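Local coordinates for mandelate racemase/muconate lactonizing enzyme family protein (PDB 3TOY) that is a mandelate racemase/muconate lactonizing enzyme family protein of the enolase superfamily, with a modified barrel domain that carries a metal site at its strand ends, at residues V146-Y160 and H329-V342. Residues are numbered along the deposited sequence; the frame is centred on the assembly and turned at random.
Sequences VVELLGGSARPIPAY and HVLPVTPTAHFLEV. With P4C (O-acetaldehydyl-hexaethylene glycol), chain R; P4C (O-acetaldehydyl-hexaethylene glycol), chain H.
The closing strand pair of the enolase-type barrel joins 157-160 to 340-342, in parallel. L340 N donates to P158 O at 2.8 Å, almost straight, and L340 O takes Y160 N; V342 N then reaches Y160 O at 2.9 Å, so the ladder continues past E341. A159 and L340 share one sheet face, where A159 CB meets V342 CG2. On the other face, the Y160 ring turns back over the partner strand, its CG lodged between backbone N and carbonyl carbon (chi1 65°). E341 CA lies over this ring in a CH-pi contact, 4.0 Å from the centroid, while the ring edge points at the face of F339 in an offset edge-to-face pair with planes at 81°. K188 NZ is hydrogen-bonded to Y160 OH and salt-bridged to E341 OE2, which is also hydrogen-bonded to S162 OG.

Upstream, I157 CD1 packs on P332 CG, and V147 CG2 lies 3.6 Å from P332 CB. R155 lays a guanidinium face over P332 CB and makes a weak hydrogen bond from NH2 to P332 O; one water joins R155 NE and S153 N to the same carbonyl, and a second links NH2 to L331 O. H329 ND1 accepts V147 N at 3.1 Å in the ring plane; NE2 donates to K364 O, which fixes the ring's rotation. V333 CG1 presses on G152 CA, just beyond the Schellman motif at G151. P158, H338 and F339 line a pocket holding o-acetaldehydyl-hexaethylene glycol beside a parallel strand closure characteristic of the enolase-superfamily barrel.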
loop_
_atom_site.group_PDB
_atom_site.type_symbol
_atom_site.label_atom_id
_atom_site.label_comp_id
_atom_site.label_asym_id
_atom_site.label_seq_id
_atom_site.Cartn_x
_atom_site.Cartn_y
_atom_site.Cartn_z
ATOM N N VAL A 146 -8.243 35.522 25.832
ATOM C CA VAL A 146 -8.255 34.995 24.456
ATOM C C VAL A 146 -9.159 33.763 24.331
ATOM O O VAL A 146 -9.871 33.622 23.336
ATOM C CB VAL A 146 -6.842 34.662 23.949
ATOM C CG1 VAL A 146 -6.901 33.897 22.595
ATOM C CG2 VAL A 146 -6.011 35.948 23.814
ATOM N N VAL A 147 -9.138 32.869 25.320
ATOM C CA VAL A 147 -9.967 31.647 25.224
ATOM C C VAL A 147 -11.444 31.954 24.959
ATOM O O VAL A 147 -12.086 31.282 24.165
ATOM C CB VAL A 147 -9.786 30.699 26.445
ATOM C CG1 VAL A 147 -10.244 31.379 27.730
ATOM C CG2 VAL A 147 -10.548 29.346 26.242
ATOM N N GLU A 148 -12.002 32.988 25.602
ATOM C CA GLU A 148 -13.389 33.383 25.285
ATOM C C GLU A 148 -13.556 33.952 23.882
ATOM O O GLU A 148 -14.596 33.737 23.246
ATOM C CB GLU A 148 -13.930 34.378 26.333
ATOM C CG GLU A 148 -14.144 33.689 27.668
ATOM C CD GLU A 148 -14.502 34.656 28.789
ATOM O OE1 GLU A 148 -14.757 35.854 28.498
ATOM O OE2 GLU A 148 -14.527 34.202 29.954
ATOM N N LEU A 149 -12.549 34.657 23.377
ATOM C CA LEU A 149 -12.627 35.145 22.011
ATOM C C LEU A 149 -12.755 33.957 21.048
ATOM O O LEU A 149 -13.443 34.042 20.032
ATOM C CB LEU A 149 -11.377 35.936 21.649
ATOM C CG LEU A 149 -11.129 37.265 22.360
ATOM C CD1 LEU A 149 -10.026 37.981 21.625
ATOM C CD2 LEU A 149 -12.403 38.096 22.384
ATOM N N LEU A 150 -12.095 32.854 21.403
ATOM C CA LEU A 150 -12.050 31.653 20.560
ATOM C C LEU A 150 -13.289 30.753 20.690
ATOM O O LEU A 150 -13.346 29.660 20.091
ATOM C CB LEU A 150 -10.773 30.865 20.875
ATOM C CG LEU A 150 -9.474 31.644 20.635
ATOM C CD1 LEU A 150 -8.244 30.837 21.085
ATOM C CD2 LEU A 150 -9.358 32.109 19.173
ATOM N N GLY A 151 -14.284 31.204 21.453
ATOM C CA GLY A 151 -15.564 30.491 21.557
ATOM C C GLY A 151 -15.554 29.446 22.652
ATOM O O GLY A 151 -16.485 28.641 22.750
ATOM N N GLY A 152 -14.509 29.453 23.476
ATOM C CA GLY A 152 -14.406 28.512 24.590
ATOM C C GLY A 152 -14.530 29.205 25.939
ATOM O O GLY A 152 -14.936 30.376 26.014
ATOM N N SER A 153 -14.181 28.483 27.004
ATOM C CA SER A 153 -14.199 29.032 28.358
ATOM C C SER A 153 -12.912 28.718 29.104
ATOM O O SER A 153 -12.235 27.734 28.810
ATOM C CB SER A 153 -15.417 28.503 29.141
ATOM O OG SER A 153 -15.350 27.093 29.352
ATOM N N ALA A 154 -12.569 29.559 30.072
ATOM C CA ALA A 154 -11.349 29.366 30.844
ATOM C C ALA A 154 -11.651 28.354 31.915
ATOM O O ALA A 154 -12.357 28.645 32.880
ATOM C CB ALA A 154 -10.894 30.676 31.484
ATOM N N ARG A 155 -11.118 27.161 31.742
ATOM C CA ARG A 155 -11.350 26.088 32.674
ATOM C C ARG A 155 -10.084 25.291 32.920
ATOM O O ARG A 155 -9.114 25.389 32.159
ATOM C CB ARG A 155 -12.447 25.181 32.150
ATOM C CG ARG A 155 -12.169 24.641 30.774
ATOM C CD ARG A 155 -13.473 24.186 30.152
ATOM N NE ARG A 155 -13.271 23.745 28.782
ATOM C CZ ARG A 155 -12.617 22.635 28.454
ATOM N NH1 ARG A 155 -12.097 21.857 29.403
ATOM N NH2 ARG A 155 -12.475 22.310 27.178
ATOM N N PRO A 156 -10.081 24.531 34.018
ATOM C CA PRO A 156 -8.906 23.821 34.483
ATOM C C PRO A 156 -8.500 22.763 33.460
ATOM O O PRO A 156 -9.322 21.935 33.064
ATOM C CB PRO A 156 -9.381 23.159 35.789
ATOM C CG PRO A 156 -10.590 23.944 36.201
ATOM C CD PRO A 156 -11.232 24.372 34.931
ATOM N N ILE A 157 -7.251 22.831 33.018
ATOM C CA ILE A 157 -6.675 21.837 32.102
ATOM C C ILE A 157 -5.660 20.963 32.852
ATOM O O ILE A 157 -4.788 21.483 33.560
ATOM C CB ILE A 157 -5.916 22.541 30.946
ATOM C CG1 ILE A 157 -6.829 23.510 30.187
ATOM C CG2 ILE A 157 -5.293 21.482 29.993
ATOM C CD1 ILE A 157 -7.994 22.831 29.457
ATOM N N PRO A 158 -5.750 19.622 32.696
ATOM C CA PRO A 158 -4.769 18.800 33.403
ATOM C C PRO A 158 -3.345 19.184 33.011
ATOM O O PRO A 158 -3.059 19.453 31.828
ATOM C CB PRO A 158 -5.098 17.366 32.955
ATOM C CG PRO A 158 -6.515 17.423 32.446
ATOM C CD PRO A 158 -6.719 18.829 31.927
ATOM N N ALA A 159 -2.463 19.215 34.004
ATOM C CA ALA A 159 -1.099 19.633 33.799
ATOM C C ALA A 159 -0.115 18.589 34.301
ATOM O O ALA A 159 -0.439 17.758 35.170
ATOM C CB ALA A 159 -0.848 20.981 34.515
ATOM N N TYR A 160 1.097 18.633 33.765
ATOM C CA TYR A 160 2.167 17.854 34.352
ATOM C C TYR A 160 3.364 18.734 34.601
ATOM O O TYR A 160 3.573 19.745 33.927
ATOM C CB TYR A 160 2.577 16.656 33.488
ATOM C CG TYR A 160 3.190 17.019 32.155
ATOM C CD1 TYR A 160 4.570 17.201 32.025
ATOM C CD2 TYR A 160 2.395 17.148 31.017
ATOM C CE1 TYR A 160 5.140 17.528 30.809
ATOM C CE2 TYR A 160 2.954 17.493 29.794
ATOM C CZ TYR A 160 4.324 17.660 29.699
ATOM O OH TYR A 160 4.871 17.955 28.483
ATOM N N HIS A 329 -4.920 29.076 27.055
ATOM C CA HIS A 329 -5.994 29.720 26.313
ATOM C C HIS A 329 -6.424 28.954 25.063
ATOM O O HIS A 329 -7.527 29.170 24.562
ATOM C CB HIS A 329 -5.615 31.145 25.892
ATOM C CG HIS A 329 -5.639 32.134 27.016
ATOM N ND1 HIS A 329 -6.735 32.930 27.280
ATOM C CD2 HIS A 329 -4.700 32.463 27.935
ATOM C CE1 HIS A 329 -6.472 33.699 28.325
ATOM N NE2 HIS A 329 -5.242 33.442 28.739
ATOM N N VAL A 330 -5.562 28.079 24.542
ATOM C CA VAL A 330 -5.935 27.323 23.336
ATOM C C VAL A 330 -6.347 25.862 23.603
ATOM O O VAL A 330 -7.178 25.326 22.877
ATOM C CB VAL A 330 -4.851 27.382 22.217
ATOM C CG1 VAL A 330 -4.860 28.766 21.536
ATOM C CG2 VAL A 330 -3.480 27.021 22.768
ATOM N N LEU A 331 -5.812 25.247 24.651
ATOM C CA LEU A 331 -6.233 23.874 24.975
ATOM C C LEU A 331 -7.748 23.705 25.180
ATOM O O LEU A 331 -8.336 22.698 24.755
ATOM C CB LEU A 331 -5.396 23.312 26.122
ATOM C CG LEU A 331 -4.032 22.858 25.616
ATOM C CD1 LEU A 331 -3.005 22.730 26.753
ATOM C CD2 LEU A 331 -4.168 21.515 24.859
ATOM N N PRO A 332 -8.417 24.702 25.807
ATOM C CA PRO A 332 -9.857 24.544 26.000
ATOM C C PRO A 332 -10.684 24.490 24.720
ATOM O O PRO A 332 -11.845 24.083 24.776
ATOM C CB PRO A 332 -10.244 25.793 26.837
ATOM C CG PRO A 332 -8.963 26.136 27.568
ATOM C CD PRO A 332 -7.886 25.879 26.529
ATOM N N VAL A 333 -10.130 24.922 23.581
ATOM C CA VAL A 333 -10.874 24.854 22.322
ATOM C C VAL A 333 -10.269 23.832 21.347
ATOM O O VAL A 333 -10.576 23.845 20.155
ATOM C CB VAL A 333 -11.002 26.234 21.648
ATOM C CG1 VAL A 333 -11.871 27.185 22.556
ATOM C CG2 VAL A 333 -9.612 26.835 21.366
ATOM N N THR A 334 -9.427 22.957 21.883
ATOM C CA THR A 334 -8.705 21.953 21.090
ATOM C C THR A 334 -9.479 20.646 21.291
ATOM O O THR A 334 -9.563 20.147 22.417
ATOM C CB THR A 334 -7.268 21.796 21.595
ATOM O OG1 THR A 334 -6.574 23.048 21.452
ATOM C CG2 THR A 334 -6.483 20.663 20.837
ATOM N N PRO A 335 -10.082 20.112 20.213
ATOM C CA PRO A 335 -10.954 18.961 20.382
ATOM C C PRO A 335 -10.286 17.804 21.103
ATOM O O PRO A 335 -10.933 17.149 21.930
ATOM C CB PRO A 335 -11.307 18.564 18.946
ATOM C CG PRO A 335 -11.264 19.878 18.196
ATOM C CD PRO A 335 -10.065 20.593 18.822
ATOM N N THR A 336 -9.013 17.548 20.815
ATOM C CA THR A 336 -8.331 16.402 21.426
ATOM C C THR A 336 -7.394 16.807 22.557
ATOM O O THR A 336 -6.419 16.112 22.852
ATOM C CB THR A 336 -7.533 15.558 20.383
ATOM O OG1 THR A 336 -6.490 16.344 19.770
ATOM C CG2 THR A 336 -8.492 15.045 19.294
ATOM N N ALA A 337 -7.691 17.925 23.207
ATOM C CA ALA A 337 -6.836 18.406 24.294
ATOM C C ALA A 337 -6.435 17.304 25.273
ATOM O O ALA A 337 -7.265 16.517 25.720
ATOM C CB ALA A 337 -7.525 19.563 25.071
ATOM N N HIS A 338 -5.165 17.300 25.650
ATOM C CA HIS A 338 -4.615 16.232 26.477
ATOM C C HIS A 338 -3.987 16.888 27.717
ATOM O O HIS A 338 -4.694 17.120 28.705
ATOM C CB HIS A 338 -3.621 15.404 25.623
ATOM C CG HIS A 338 -3.156 14.128 26.260
ATOM N ND1 HIS A 338 -2.096 13.400 25.755
ATOM C CD2 HIS A 338 -3.607 13.437 27.336
ATOM C CE1 HIS A 338 -1.920 12.313 26.489
ATOM N NE2 HIS A 338 -2.821 12.312 27.459
ATOM N N PHE A 339 -2.703 17.208 27.680
ATOM C CA PHE A 339 -2.021 17.835 28.847
ATOM C C PHE A 339 -1.476 19.233 28.547
ATOM O O PHE A 339 -1.083 19.527 27.423
ATOM C CB PHE A 339 -0.817 17.001 29.271
ATOM C CG PHE A 339 -1.132 15.910 30.225
ATOM C CD1 PHE A 339 -1.145 14.589 29.795
ATOM C CD2 PHE A 339 -1.369 16.186 31.577
ATOM C CE1 PHE A 339 -1.418 13.561 30.681
ATOM C CE2 PHE A 339 -1.632 15.153 32.473
ATOM C CZ PHE A 339 -1.651 13.841 32.026
ATOM N N LEU A 340 -1.421 20.073 29.585
ATOM C CA LEU A 340 -0.666 21.321 29.541
ATOM C C LEU A 340 0.670 21.086 30.265
ATOM O O LEU A 340 0.693 20.573 31.399
ATOM C CB LEU A 340 -1.495 22.467 30.179
ATOM C CG LEU A 340 -0.846 23.870 30.185
ATOM C CD1 LEU A 340 -1.925 24.950 30.169
ATOM C CD2 LEU A 340 0.101 24.073 31.372
ATOM N N GLU A 341 1.784 21.396 29.593
ATOM C CA GLU A 341 3.119 21.241 30.179
ATOM C C GLU A 341 3.475 22.427 31.072
ATOM O O GLU A 341 3.528 23.568 30.602
ATOM C CB GLU A 341 4.206 21.182 29.098
ATOM C CG GLU A 341 5.613 20.915 29.681
ATOM C CD GLU A 341 6.690 20.767 28.619
ATOM O OE1 GLU A 341 6.500 21.257 27.474
ATOM O OE2 GLU A 341 7.727 20.166 28.943
ATOM N N VAL A 342 3.768 22.156 32.336
ATOM C CA VAL A 342 4.176 23.251 33.219
ATOM C C VAL A 342 5.675 23.264 33.373
ATOM O O VAL A 342 6.250 22.400 34.039
ATOM C CB VAL A 342 3.531 23.152 34.608
ATOM C CG1 VAL A 342 4.100 24.245 35.536
ATOM C CG2 VAL A 342 2.019 23.273 34.500
HETATM O O1 P4C R . -5.909 9.163 25.109
HETATM C C2 P4C R . -5.725 10.463 25.689
HETATM C C3 P4C R . -6.886 10.821 26.614
HETATM O O4 P4C R . -6.844 12.238 26.807
HETATM C C5 P4C R . -7.843 12.741 27.700
HETATM C C6 P4C R . -7.267 13.856 28.583
HETATM O O7 P4C R . -6.552 13.264 29.668
HETATM C C8 P4C R . -5.798 14.157 30.507
HETATM C C9 P4C R . -6.042 13.762 31.973
HETATM O O10 P4C R . -5.056 12.887 32.520
HETATM C C11 P4C R . -5.557 12.055 33.587
HETATM C C12 P4C R . -6.221 10.786 33.056
HETATM O O13 P4C R . -5.645 9.600 33.620
HETATM C C14 P4C R . -5.868 8.415 32.841
HETATM C C15 P4C R . -4.709 8.104 31.889
HETATM O O16 P4C R . -3.953 6.945 32.277
HETATM C C17 P4C R . -2.623 6.914 31.735
HETATM C C18 P4C R . -1.700 5.965 32.508
HETATM O O19 P4C R . -1.120 6.622 33.646
HETATM C C20 P4C R . -0.774 5.730 34.710
HETATM C C21 P4C R . -0.597 6.494 36.024
HETATM O O22 P4C R . -1.861 6.901 36.560
HETATM O O1 P4C H . -10.329 24.151 14.929
HETATM C C2 P4C H . -9.857 24.807 16.116
HETATM C C3 P4C H . -11.018 25.209 17.022
HETATM O O4 P4C H . -11.489 26.518 16.684
HETATM C C5 P4C H . -11.927 27.252 17.840
HETATM C C6 P4C H . -12.570 28.585 17.461
HETATM O O7 P4C H . -11.573 29.528 17.071
HETATM C C8 P4C H . -12.041 30.633 16.289
HETATM C C9 P4C H . -10.827 31.313 15.658
HETATM O O10 P4C H . -10.815 31.080 14.245
HETATM C C11 P4C H . -9.531 31.255 13.648
HETATM C C12 P4C H . -9.566 30.723 12.216
HETATM O O13 P4C H . -9.523 29.291 12.196
HETATM C C14 P4C H . -9.254 28.790 10.880
HETATM C C15 P4C H . -9.470 27.279 10.849
HETATM O O16 P4C H . -8.267 26.606 11.230
HETATM O O HOH W 1 -13.770 25.678 26.291
HETATM O O HOH W 2 -10.327 20.959 26.428
#